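Octopine dehydrogenase (Pecten maximus, PDB 3C7A) catalyses the NADH-dependent reductive condensation of L-arginine with pyruvate to give D-octopine, and the reverse oxidation of octopine with NAD(+). Local coordinates at residues 28-42 / 69-83. Residues are numbered along the deposited sequence; the frame is centred on the assembly and turned at random.
Sequences EVRVLTLFADEAERW and PKVITKDPEIAISGA. With NAD (nicotinamide-adenine-dinucleotide), chain B; EDO (1,2-ethanediol), chain G.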
ATOM      1  N   GLU A  28       1.003  -0.528 -26.267  1.00 16.55           N
ATOM      2  CA  GLU A  28       1.560   0.831 -26.339  1.00 16.53           C
ATOM      3  C   GLU A  28       1.589   1.487 -24.946  1.00 16.48           C
ATOM      4  O   GLU A  28       0.559   1.565 -24.268  1.00 16.39           O
ATOM      5  CB  GLU A  28       0.752   1.687 -27.329  1.00 16.56           C
ATOM      6  CG  GLU A  28       1.199   3.147 -27.448  1.00 16.53           C
ATOM      7  CD  GLU A  28       0.250   3.995 -28.286  1.00 16.75           C
ATOM      8  OE1 GLU A  28       0.164   3.773 -29.515  1.00 17.33           O
ATOM      9  OE2 GLU A  28      -0.403   4.897 -27.718  1.00 16.57           O
ATOM     10  N   VAL A  29       2.766   1.964 -24.533  1.00 16.37           N
ATOM     11  CA  VAL A  29       2.977   2.495 -23.175  1.00 16.32           C
ATOM     12  C   VAL A  29       3.257   4.006 -23.150  1.00 16.32           C
ATOM     13  O   VAL A  29       4.088   4.504 -23.916  1.00 16.20           O
ATOM     14  CB  VAL A  29       4.132   1.739 -22.437  1.00 16.37           C
ATOM     15  CG1 VAL A  29       4.402   2.340 -21.055  1.00 16.42           C
ATOM     16  CG2 VAL A  29       3.820   0.249 -22.312  1.00 16.25           C
ATOM     17  N   ARG A  30       2.559   4.718 -22.261  1.00 16.20           N
ATOM     18  CA  ARG A  30       2.804   6.142 -22.000  1.00 16.23           C
ATOM     19  C   ARG A  30       3.145   6.379 -20.524  1.00 15.95           C
ATOM     20  O   ARG A  30       2.518   5.796 -19.639  1.00 15.96           O
ATOM     21  CB  ARG A  30       1.589   6.988 -22.400  1.00 16.45           C
ATOM     22  CG  ARG A  30       1.205   6.868 -23.868  1.00 17.40           C
ATOM     23  CD  ARG A  30       0.233   7.953 -24.303  1.00 19.29           C
ATOM     24  NE  ARG A  30      -1.143   7.707 -23.864  1.00 21.06           N
ATOM     25  CZ  ARG A  30      -1.988   6.854 -24.443  1.00 21.13           C
ATOM     26  NH1 ARG A  30      -1.607   6.128 -25.488  1.00 21.08           N
ATOM     27  NH2 ARG A  30      -3.217   6.720 -23.965  1.00 21.28           N
ATOM     28  N   VAL A  31       4.136   7.234 -20.268  1.00 15.61           N
ATOM     29  CA  VAL A  31       4.584   7.537 -18.900  1.00 15.35           C
ATOM     30  C   VAL A  31       4.252   8.984 -18.505  1.00 15.11           C
ATOM     31  O   VAL A  31       4.554   9.923 -19.249  1.00 15.04           O
ATOM     32  CB  VAL A  31       6.113   7.267 -18.717  1.00 15.41           C
ATOM     33  CG1 VAL A  31       6.557   7.537 -17.279  1.00 15.46           C
ATOM     34  CG2 VAL A  31       6.466   5.839 -19.115  1.00 15.52           C
ATOM     35  N   LEU A  32       3.630   9.146 -17.335  1.00 14.81           N
ATOM     36  CA  LEU A  32       3.281  10.463 -16.786  1.00 14.63           C
ATOM     37  C   LEU A  32       3.862  10.667 -15.380  1.00 14.51           C
ATOM     38  O   LEU A  32       3.689   9.814 -14.502  1.00 14.32           O
ATOM     39  CB  LEU A  32       1.752  10.645 -16.759  1.00 14.64           C
ATOM     40  CG  LEU A  32       1.141  11.920 -16.155  1.00 14.67           C
ATOM     41  CD1 LEU A  32       1.282  13.116 -17.094  1.00 14.58           C
ATOM     42  CD2 LEU A  32      -0.326  11.709 -15.786  1.00 14.65           C
ATOM     43  N   THR A  33       4.550  11.794 -15.180  1.00 14.38           N
ATOM     44  CA  THR A  33       5.063  12.202 -13.858  1.00 14.37           C
ATOM     45  C   THR A  33       4.882  13.709 -13.611  1.00 14.40           C
ATOM     46  O   THR A  33       5.132  14.527 -14.501  1.00 14.34           O
ATOM     47  CB  THR A  33       6.550  11.777 -13.623  1.00 14.46           C
ATOM     48  OG1 THR A  33       7.058  12.411 -12.440  1.00 14.37           O
ATOM     49  CG2 THR A  33       7.440  12.149 -14.811  1.00 14.17           C
ATOM     50  N   LEU A  34       4.452  14.060 -12.398  1.00 14.40           N
ATOM     51  CA  LEU A  34       4.103  15.446 -12.058  1.00 14.49           C
ATOM     52  C   LEU A  34       5.043  16.119 -11.040  1.00 14.61           C
ATOM     53  O   LEU A  34       4.720  17.186 -10.503  1.00 14.60           O
ATOM     54  CB  LEU A  34       2.648  15.524 -11.559  1.00 14.50           C
ATOM     55  CG  LEU A  34       1.499  15.024 -12.447  1.00 14.47           C
ATOM     56  CD1 LEU A  34       0.215  14.883 -11.633  1.00 14.38           C
ATOM     57  CD2 LEU A  34       1.273  15.924 -13.659  1.00 14.30           C
ATOM     58  N   PHE A  35       6.198  15.505 -10.786  1.00 14.57           N
ATOM     59  CA  PHE A  35       7.171  16.040  -9.824  1.00 14.68           C
ATOM     60  C   PHE A  35       8.130  17.034 -10.493  1.00 14.66           C
ATOM     61  O   PHE A  35       9.172  16.647 -11.029  1.00 14.64           O
ATOM     62  CB  PHE A  35       7.927  14.891  -9.133  1.00 14.69           C
ATOM     63  CG  PHE A  35       8.880  15.333  -8.042  1.00 14.89           C
ATOM     64  CD1 PHE A  35       8.524  16.327  -7.130  1.00 15.07           C
ATOM     65  CD2 PHE A  35      10.125  14.724  -7.909  1.00 14.87           C
ATOM     66  CE1 PHE A  35       9.405  16.726  -6.123  1.00 15.02           C
ATOM     67  CE2 PHE A  35      11.009  15.108  -6.903  1.00 15.18           C
ATOM     68  CZ  PHE A  35      10.649  16.114  -6.007  1.00 15.20           C
ATOM     69  N   ALA A  36       7.761  18.317 -10.445  1.00 14.64           N
ATOM     70  CA  ALA A  36       8.499  19.399 -11.118  1.00 14.63           C
ATOM     71  C   ALA A  36       8.760  19.084 -12.600  1.00 14.64           C
ATOM     72  O   ALA A  36       7.816  18.806 -13.343  1.00 14.44           O
ATOM     73  CB  ALA A  36       9.801  19.735 -10.368  1.00 14.65           C
ATOM     74  N   ASP A  37      10.027  19.117 -13.017  1.00 14.69           N
ATOM     75  CA  ASP A  37      10.402  18.826 -14.409  1.00 14.81           C
ATOM     76  C   ASP A  37      11.096  17.460 -14.565  1.00 14.83           C
ATOM     77  O   ASP A  37      12.054  17.324 -15.335  1.00 14.79           O
ATOM     78  CB  ASP A  37      11.288  19.948 -14.979  1.00 14.82           C
ATOM     79  CG  ASP A  37      10.629  21.323 -14.905  1.00 15.19           C
ATOM     80  OD1 ASP A  37       9.563  21.523 -15.531  1.00 15.14           O
ATOM     81  OD2 ASP A  37      11.192  22.213 -14.231  1.00 15.36           O
ATOM     82  N   GLU A  38      10.596  16.453 -13.846  1.00 14.89           N
ATOM     83  CA  GLU A  38      11.176  15.099 -13.853  1.00 14.99           C
ATOM     84  C   GLU A  38      11.110  14.403 -15.223  1.00 15.19           C
ATOM     85  O   GLU A  38      12.000  13.614 -15.564  1.00 15.00           O
ATOM     86  CB  GLU A  38      10.514  14.223 -12.773  1.00 15.01           C
ATOM     87  CG  GLU A  38      11.340  13.006 -12.335  1.00 14.87           C
ATOM     88  CD  GLU A  38      10.716  12.232 -11.173  1.00 14.94           C
ATOM     89  OE1 GLU A  38       9.500  11.942 -11.216  1.00 14.37           O
ATOM     90  OE2 GLU A  38      11.450  11.902 -10.217  1.00 14.43           O
ATOM     91  N   ALA A  39      10.065  14.697 -15.997  1.00 15.43           N
ATOM     92  CA  ALA A  39       9.867  14.096 -17.324  1.00 15.79           C
ATOM     93  C   ALA A  39      10.918  14.527 -18.354  1.00 16.03           C
ATOM     94  O   ALA A  39      11.384  13.706 -19.149  1.00 15.98           O
ATOM     95  CB  ALA A  39       8.457  14.378 -17.841  1.00 15.69           C
ATOM     96  N   GLU A  40      11.279  15.811 -18.337  1.00 16.41           N
ATOM     97  CA  GLU A  40      12.324  16.345 -19.221  1.00 16.88           C
ATOM     98  C   GLU A  40      13.715  15.797 -18.883  1.00 16.86           C
ATOM     99  O   GLU A  40      14.536  15.587 -19.780  1.00 16.89           O
ATOM    100  CB  GLU A  40      12.341  17.879 -19.196  1.00 16.90           C
ATOM    101  CG  GLU A  40      11.198  18.537 -19.967  1.00 17.36           C
ATOM    102  CD  GLU A  40      11.447  20.012 -20.254  1.00 17.54           C
ATOM    103  OE1 GLU A  40      12.499  20.342 -20.847  1.00 18.73           O
ATOM    104  OE2 GLU A  40      10.584  20.841 -19.896  1.00 18.20           O
ATOM    105  N   ARG A  41      13.968  15.572 -17.593  1.00 17.02           N
ATOM    106  CA  ARG A  41      15.233  14.992 -17.120  1.00 17.21           C
ATOM    107  C   ARG A  41      15.422  13.549 -17.599  1.00 17.12           C
ATOM    108  O   ARG A  41      16.531  13.157 -17.975  1.00 17.03           O
ATOM    109  CB  ARG A  41      15.327  15.047 -15.588  1.00 17.36           C
ATOM    110  CG  ARG A  41      15.367  16.449 -14.977  1.00 18.15           C
ATOM    111  CD  ARG A  41      16.726  17.129 -15.152  1.00 19.51           C
ATOM    112  NE  ARG A  41      16.864  18.292 -14.272  1.00 20.56           N
ATOM    113  CZ  ARG A  41      17.759  19.266 -14.432  1.00 21.03           C
ATOM    114  NH1 ARG A  41      18.611  19.242 -15.451  1.00 21.57           N
ATOM    115  NH2 ARG A  41      17.799  20.273 -13.571  1.00 21.13           N
ATOM    116  N   TRP A  42      14.336  12.774 -17.578  1.00 17.04           N
ATOM    117  CA  TRP A  42      14.330  11.377 -18.036  1.00 17.04           C
ATOM    118  C   TRP A  42      14.629  11.276 -19.538  1.00 17.17           C
ATOM    119  O   TRP A  42      15.479  10.484 -19.950  1.00 17.25           O
ATOM    120  CB  TRP A  42      12.976  10.719 -17.714  1.00 16.80           C
ATOM    121  CG  TRP A  42      12.934   9.195 -17.788  1.00 16.60           C
ATOM    122  CD1 TRP A  42      13.716   8.378 -18.561  1.00 16.27           C
ATOM    123  CD2 TRP A  42      12.029   8.325 -17.086  1.00 16.31           C
ATOM    124  NE1 TRP A  42      13.370   7.062 -18.368  1.00 16.28           N
ATOM    125  CE2 TRP A  42      12.338   6.999 -17.469  1.00 16.27           C
ATOM    126  CE3 TRP A  42      10.995   8.537 -16.163  1.00 16.23           C
ATOM    127  CZ2 TRP A  42      11.648   5.889 -16.964  1.00 16.34           C
ATOM    128  CZ3 TRP A  42      10.309   7.432 -15.656  1.00 16.32           C
ATOM    129  CH2 TRP A  42      10.640   6.125 -16.062  1.00 16.45           C
ATOM    130  N   PRO A  69       9.591   3.012 -24.496  1.00 20.53           N
ATOM    131  CA  PRO A  69       8.228   3.554 -24.397  1.00 20.25           C
ATOM    132  C   PRO A  69       7.900   4.564 -25.504  1.00 19.92           C
ATOM    133  O   PRO A  69       8.810   5.141 -26.106  1.00 19.81           O
ATOM    134  CB  PRO A  69       8.220   4.255 -23.029  1.00 20.33           C
ATOM    135  CG  PRO A  69       9.428   3.738 -22.304  1.00 20.55           C
ATOM    136  CD  PRO A  69      10.430   3.457 -23.370  1.00 20.53           C
ATOM    137  N   LYS A  70       6.607   4.768 -25.753  1.00 19.52           N
ATOM    138  CA  LYS A  70       6.125   5.684 -26.793  1.00 19.22           C
ATOM    139  C   LYS A  70       6.388   7.161 -26.462  1.00 18.90           C
ATOM    140  O   LYS A  70       6.887   7.909 -27.309  1.00 18.78           O
ATOM    141  CB  LYS A  70       4.630   5.442 -27.068  1.00 19.34           C
ATOM    142  CG  LYS A  70       3.990   6.349 -28.126  1.00 19.75           C
ATOM    143  CD  LYS A  70       4.337   5.914 -29.542  1.00 20.51           C
ATOM    144  CE  LYS A  70       3.704   6.834 -30.574  1.00 21.21           C
ATOM    145  NZ  LYS A  70       4.113   6.472 -31.961  1.00 21.65           N
ATOM    146  N   VAL A  71       6.055   7.572 -25.236  1.00 18.45           N
ATOM    147  CA  VAL A  71       6.236   8.963 -24.795  1.00 18.07           C
ATOM    148  C   VAL A  71       6.409   9.086 -23.270  1.00 17.86           C
ATOM    149  O   VAL A  71       5.835   8.304 -22.507  1.00 17.74           O
ATOM    150  CB  VAL A  71       5.084   9.890 -25.323  1.00 18.11           C
ATOM    151  CG1 VAL A  71       3.740   9.548 -24.677  1.00 17.99           C
ATOM    152  CG2 VAL A  71       5.430  11.370 -25.139  1.00 18.14           C
ATOM    153  N   ILE A  72       7.224  10.056 -22.848  1.00 17.58           N
ATOM    154  CA  ILE A  72       7.423  10.390 -21.431  1.00 17.30           C
ATOM    155  C   ILE A  72       7.192  11.896 -21.233  1.00 17.23           C
ATOM    156  O   ILE A  72       7.964  12.717 -21.736  1.00 17.14           O
ATOM    157  CB  ILE A  72       8.839   9.976 -20.925  1.00 17.30           C
ATOM    158  CG1 ILE A  72       9.075   8.472 -21.133  1.00 17.27           C
ATOM    159  CG2 ILE A  72       9.020  10.350 -19.451  1.00 17.23           C
ATOM    160  CD1 ILE A  72      10.537   8.038 -21.065  1.00 17.21           C
ATOM    161  N   THR A  73       6.137  12.249 -20.496  1.00 17.11           N
ATOM    162  CA  THR A  73       5.645  13.636 -20.447  1.00 17.06           C
ATOM    163  C   THR A  73       5.010  14.055 -19.107  1.00 17.11           C
ATOM    164  O   THR A  73       4.787  13.222 -18.224  1.00 17.00           O
ATOM    165  CB  THR A  73       4.641  13.905 -21.614  1.00 17.09           C
ATOM    166  OG1 THR A  73       4.215  15.273 -21.593  1.00 16.96           O
ATOM    167  CG2 THR A  73       3.418  12.988 -21.515  1.00 17.02           C
ATOM    168  N   LYS A  74       4.728  15.354 -18.973  1.00 17.12           N
ATOM    169  CA  LYS A  74       3.996  15.894 -17.819  1.00 17.19           C
ATOM    170  C   LYS A  74       2.577  16.370 -18.176  1.00 17.06           C
ATOM    171  O   LYS A  74       1.839  16.841 -17.303  1.00 17.02           O
ATOM    172  CB  LYS A  74       4.791  17.023 -17.142  1.00 17.20           C
ATOM    173  CG  LYS A  74       4.814  18.351 -17.901  1.00 17.44           C
ATOM    174  CD  LYS A  74       5.283  19.491 -17.002  1.00 17.65           C
ATOM    175  CE  LYS A  74       5.245  20.835 -17.718  1.00 18.33           C
ATOM    176  NZ  LYS A  74       6.304  20.963 -18.761  1.00 18.82           N
ATOM    177  N   ASP A  75       2.208  16.241 -19.452  1.00 16.98           N
ATOM    178  CA  ASP A  75       0.908  16.692 -19.966  1.00 16.94           C
ATOM    179  C   ASP A  75      -0.137  15.565 -19.902  1.00 16.87           C
ATOM    180  O   ASP A  75      -0.005  14.559 -20.604  1.00 16.74           O
ATOM    181  CB  ASP A  75       1.072  17.206 -21.408  1.00 16.93           C
ATOM    182  CG  ASP A  75      -0.186  17.885 -21.962  1.00 17.15           C
ATOM    183  OD1 ASP A  75      -1.271  17.813 -21.343  1.00 17.26           O
ATOM    184  OD2 ASP A  75      -0.082  18.497 -23.047  1.00 16.91           O
ATOM    185  N   PRO A  76      -1.179  15.731 -19.055  1.00 16.85           N
ATOM    186  CA  PRO A  76      -2.237  14.723 -18.889  1.00 16.86           C
ATOM    187  C   PRO A  76      -3.137  14.505 -20.116  1.00 16.89           C
ATOM    188  O   PRO A  76      -3.717  13.426 -20.257  1.00 16.83           O
ATOM    189  CB  PRO A  76      -3.063  15.267 -17.718  1.00 16.86           C
ATOM    190  CG  PRO A  76      -2.819  16.732 -17.729  1.00 16.95           C
ATOM    191  CD  PRO A  76      -1.399  16.900 -18.181  1.00 16.82           C
ATOM    192  N   GLU A  77      -3.257  15.513 -20.982  1.00 16.86           N
ATOM    193  CA  GLU A  77      -4.097  15.403 -22.185  1.00 16.94           C
ATOM    194  C   GLU A  77      -3.539  14.389 -23.194  1.00 16.61           C
ATOM    195  O   GLU A  77      -4.301  13.691 -23.866  1.00 16.62           O
ATOM    196  CB  GLU A  77      -4.304  16.775 -22.846  1.00 16.93           C
ATOM    197  CG  GLU A  77      -5.396  16.796 -23.924  1.00 17.43           C
ATOM    198  CD  GLU A  77      -5.656  18.178 -24.511  1.00 17.69           C
ATOM    199  OE1 GLU A  77      -4.773  19.060 -24.424  1.00 19.04           O
ATOM    200  OE2 GLU A  77      -6.753  18.380 -25.075  1.00 18.88           O
ATOM    201  N   ILE A  78      -2.213  14.315 -23.287  1.00 16.24           N
ATOM    202  CA  ILE A  78      -1.539  13.353 -24.162  1.00 15.88           C
ATOM    203  C   ILE A  78      -1.524  11.940 -23.556  1.00 15.57           C
ATOM    204  O   ILE A  78      -1.771  10.953 -24.257  1.00 15.60           O
ATOM    205  CB  ILE A  78      -0.092  13.816 -24.508  1.00 15.95           C
ATOM    206  CG1 ILE A  78      -0.125  15.146 -25.275  1.00 15.96           C
ATOM    207  CG2 ILE A  78       0.660  12.744 -25.313  1.00 16.00           C
ATOM    208  CD1 ILE A  78       1.212  15.867 -25.351  1.00 15.92           C
ATOM    209  N   ALA A  79      -1.251  11.855 -22.254  1.00 15.12           N
ATOM    210  CA  ALA A  79      -1.042  10.572 -21.571  1.00 14.80           C
ATOM    211  C   ALA A  79      -2.315   9.767 -21.270  1.00 14.50           C
ATOM    212  O   ALA A  79      -2.308   8.537 -21.380  1.00 14.47           O
ATOM    213  CB  ALA A  79      -0.232  10.781 -20.292  1.00 14.76           C
ATOM    214  N   ILE A  80      -3.390  10.457 -20.890  1.00 14.11           N
ATOM    215  CA  ILE A  80      -4.620   9.804 -20.409  1.00 13.82           C
ATOM    216  C   ILE A  80      -5.666   9.527 -21.504  1.00 13.63           C
ATOM    217  O   ILE A  80      -6.402   8.538 -21.419  1.00 13.44           O
ATOM    218  CB  ILE A  80      -5.268  10.600 -19.224  1.00 13.82           C
ATOM    219  CG1 ILE A  80      -4.301  10.714 -18.030  1.00 13.95           C
ATOM    220  CG2 ILE A  80      -6.616   9.991 -18.792  1.00 13.85           C
ATOM    221  CD1 ILE A  80      -4.040   9.411 -17.258  1.00 13.92           C
ATOM    222  N   SER A  81      -5.732  10.390 -22.519  1.00 13.42           N
ATOM    223  CA  SER A  81      -6.758  10.280 -23.570  1.00 13.33           C
ATOM    224  C   SER A  81      -6.683   8.978 -24.372  1.00 13.10           C
ATOM    225  O   SER A  81      -5.679   8.701 -25.034  1.00 13.09           O
ATOM    226  CB  SER A  81      -6.715  11.490 -24.514  1.00 13.34           C
ATOM    227  OG  SER A  81      -7.089  12.679 -23.841  1.00 13.51           O
ATOM    228  N   GLY A  82      -7.751   8.184 -24.293  1.00 12.95           N
ATOM    229  CA  GLY A  82      -7.858   6.922 -25.035  1.00 12.68           C
ATOM    230  C   GLY A  82      -7.282   5.684 -24.358  1.00 12.53           C
ATOM    231  O   GLY A  82      -7.263   4.602 -24.952  1.00 12.48           O
ATOM    232  N   ALA A  83      -6.823   5.834 -23.116  1.00 12.37           N
ATOM    233  CA  ALA A  83      -6.182   4.736 -22.380  1.00 12.25           C
ATOM    234  C   ALA A  83      -7.177   3.688 -21.866  1.00 12.16           C
ATOM    235  O   ALA A  83      -8.261   4.029 -21.387  1.00 12.01           O
ATOM    236  CB  ALA A  83      -5.345   5.287 -21.229  1.00 12.19           C
TER
HETATM  237  PA  NAD B 405      10.193   5.566  -4.550  1.00 17.38           P
HETATM  238  O1A NAD B 405      10.688   6.130  -3.275  1.00 16.79           O
HETATM  239  O2A NAD B 405      11.314   5.037  -5.361  1.00 16.80           O
HETATM  240  O5B NAD B 405       9.372   6.690  -5.370  1.00 17.88           O
HETATM  241  C5B NAD B 405       9.920   7.966  -5.649  1.00 18.74           C
HETATM  242  C4B NAD B 405       9.041   8.704  -6.657  1.00 19.15           C
HETATM  243  O4B NAD B 405       7.910   9.268  -6.013  1.00 19.67           O
HETATM  244  C3B NAD B 405       9.758   9.864  -7.336  1.00 19.45           C
HETATM  245  O3B NAD B 405      10.367   9.484  -8.549  1.00 19.27           O
HETATM  246  C2B NAD B 405       8.662  10.891  -7.556  1.00 19.89           C
HETATM  247  O2B NAD B 405       8.058  10.739  -8.821  1.00 19.77           O
HETATM  248  C1B NAD B 405       7.648  10.587  -6.465  1.00 20.32           C
HETATM  249  N9A NAD B 405       7.836  11.571  -5.378  1.00 20.65           N
HETATM  250  C8A NAD B 405       8.694  11.448  -4.311  1.00 20.85           C
HETATM  251  N7A NAD B 405       8.597  12.554  -3.541  1.00 21.07           N
HETATM  252  C5A NAD B 405       7.690  13.388  -4.098  1.00 20.90           C
HETATM  253  C6A NAD B 405       7.219  14.640  -3.715  1.00 20.89           C
HETATM  254  N6A NAD B 405       7.864  15.318  -2.766  1.00 21.11           N
HETATM  255  N1A NAD B 405       6.266  15.277  -4.494  1.00 20.75           N
HETATM  256  C2A NAD B 405       5.790  14.667  -5.643  1.00 20.85           C
HETATM  257  N3A NAD B 405       6.268  13.421  -6.014  1.00 20.81           N
HETATM  258  C4A NAD B 405       7.203  12.787  -5.255  1.00 20.74           C
HETATM  259  O3  NAD B 405       9.092   4.423  -4.223  1.00 17.10           O
HETATM  260  PN  NAD B 405       9.210   2.905  -4.765  1.00 17.18           P
HETATM  261  O1N NAD B 405      10.487   2.335  -4.278  1.00 17.27           O
HETATM  262  O2N NAD B 405       8.909   2.886  -6.215  1.00 16.78           O
HETATM  263  O5D NAD B 405       8.031   2.120  -3.989  1.00 17.62           O
HETATM  264  C5D NAD B 405       6.668   2.482  -4.078  1.00 17.80           C
HETATM  265  C4D NAD B 405       5.890   1.872  -2.908  1.00 18.04           C
HETATM  266  O4D NAD B 405       6.082   0.464  -2.843  1.00 18.01           O
HETATM  267  C3D NAD B 405       6.337   2.451  -1.571  1.00 18.20           C
HETATM  268  O3D NAD B 405       5.200   2.791  -0.809  1.00 18.22           O
HETATM  269  C2D NAD B 405       7.119   1.327  -0.912  1.00 18.11           C
HETATM  270  O2D NAD B 405       6.957   1.331   0.487  1.00 18.04           O
HETATM  271  C1D NAD B 405       6.540   0.071  -1.557  1.00 18.05           C
HETATM  272  N1N NAD B 405       7.503  -1.055  -1.634  1.00 18.12           N
HETATM  273  C2N NAD B 405       8.742  -0.909  -2.215  1.00 18.04           C
HETATM  274  C3N NAD B 405       9.631  -1.988  -2.280  1.00 18.06           C
HETATM  275  C7N NAD B 405      10.874  -1.893  -3.128  1.00 18.01           C
HETATM  276  O7N NAD B 405      11.757  -2.891  -3.109  1.00 17.76           O
HETATM  277  N7N NAD B 405      11.091  -0.753  -3.931  1.00 18.20           N
HETATM  278  C4N NAD B 405       9.246  -3.221  -1.747  1.00 18.12           C
HETATM  279  C5N NAD B 405       7.988  -3.366  -1.164  1.00 18.14           C
HETATM  280  C6N NAD B 405       7.126  -2.270  -1.117  1.00 18.11           C
HETATM  281  C1  EDO G 410       0.824   9.705 -27.634  1.00 42.07           C
HETATM  282  O1  EDO G 410       1.966   9.696 -28.500  1.00 42.23           O
HETATM  283  C2  EDO G 410      -0.411   9.276 -28.417  1.00 42.07           C
HETATM  284  O2  EDO G 410      -0.212   7.954 -28.931  1.00 41.97           O
HETATM  285  O   HOH W   1       8.873  20.403 -17.862  1.00 40.06           O
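Val31 and Ile72 pair in parallel between strands 28-32 and 71-73: Val31 N gives a nearly straight bond to Val71 O (3.0 Å), and Thr73 N returns one to Val31 O (3.1 Å). On the sheet face that carries these two side chains, helix 38-42 closes over Ile72. CD1 of Ile72 stands above the five-membered ring of Trp42, 6° off its normal and 4.0 Å from the centroid, a CH-pi contact, while Ala39 CB rests on the Thr73 carbonyl carbon. The other face packs on helix 76-80, where Leu32 CB touches Ala79 CB and Leu32 CD1 lies against the backbone of Lys74. Arg30 runs beneath this helix with CG against Val71 CG1; a bend at chi3 (-77°) turns NE to Ala79 O (2.9 Å), which lies near the guanidinium plane although NE sits well above the carbonyl plane. NH1 of Arg30 forms a salt bridge with Glu28 OE2 (2.8 Å), so the guanidinium is held from two directions. A methionine in its place would probably leave Ala79 O without this donor and the Glu28 carboxylate without its cationic mate. Packing gives way to solvent at Lys74, whose NZ is still 4.4 Å from Glu40 OE2; one water joins that ammonium to Glu40 and Asp37. Beyond Thr33, the chain turns to the cofactor: Glu38 OE1 accepts from Thr33 OG1 and from the adenosine ribose hydroxyl O2B of NAD (3.0 Å), an acidic grip on the ribose characteristic of NAD-binding Rossmann folds, and the Phe35 ring lies against the adenine. Strand 27-32 is thus flanked by strand 71-73 and, through Arg30 and Val5, by strand 3-8, with Trp42 stacked on His15 of helix 12-21.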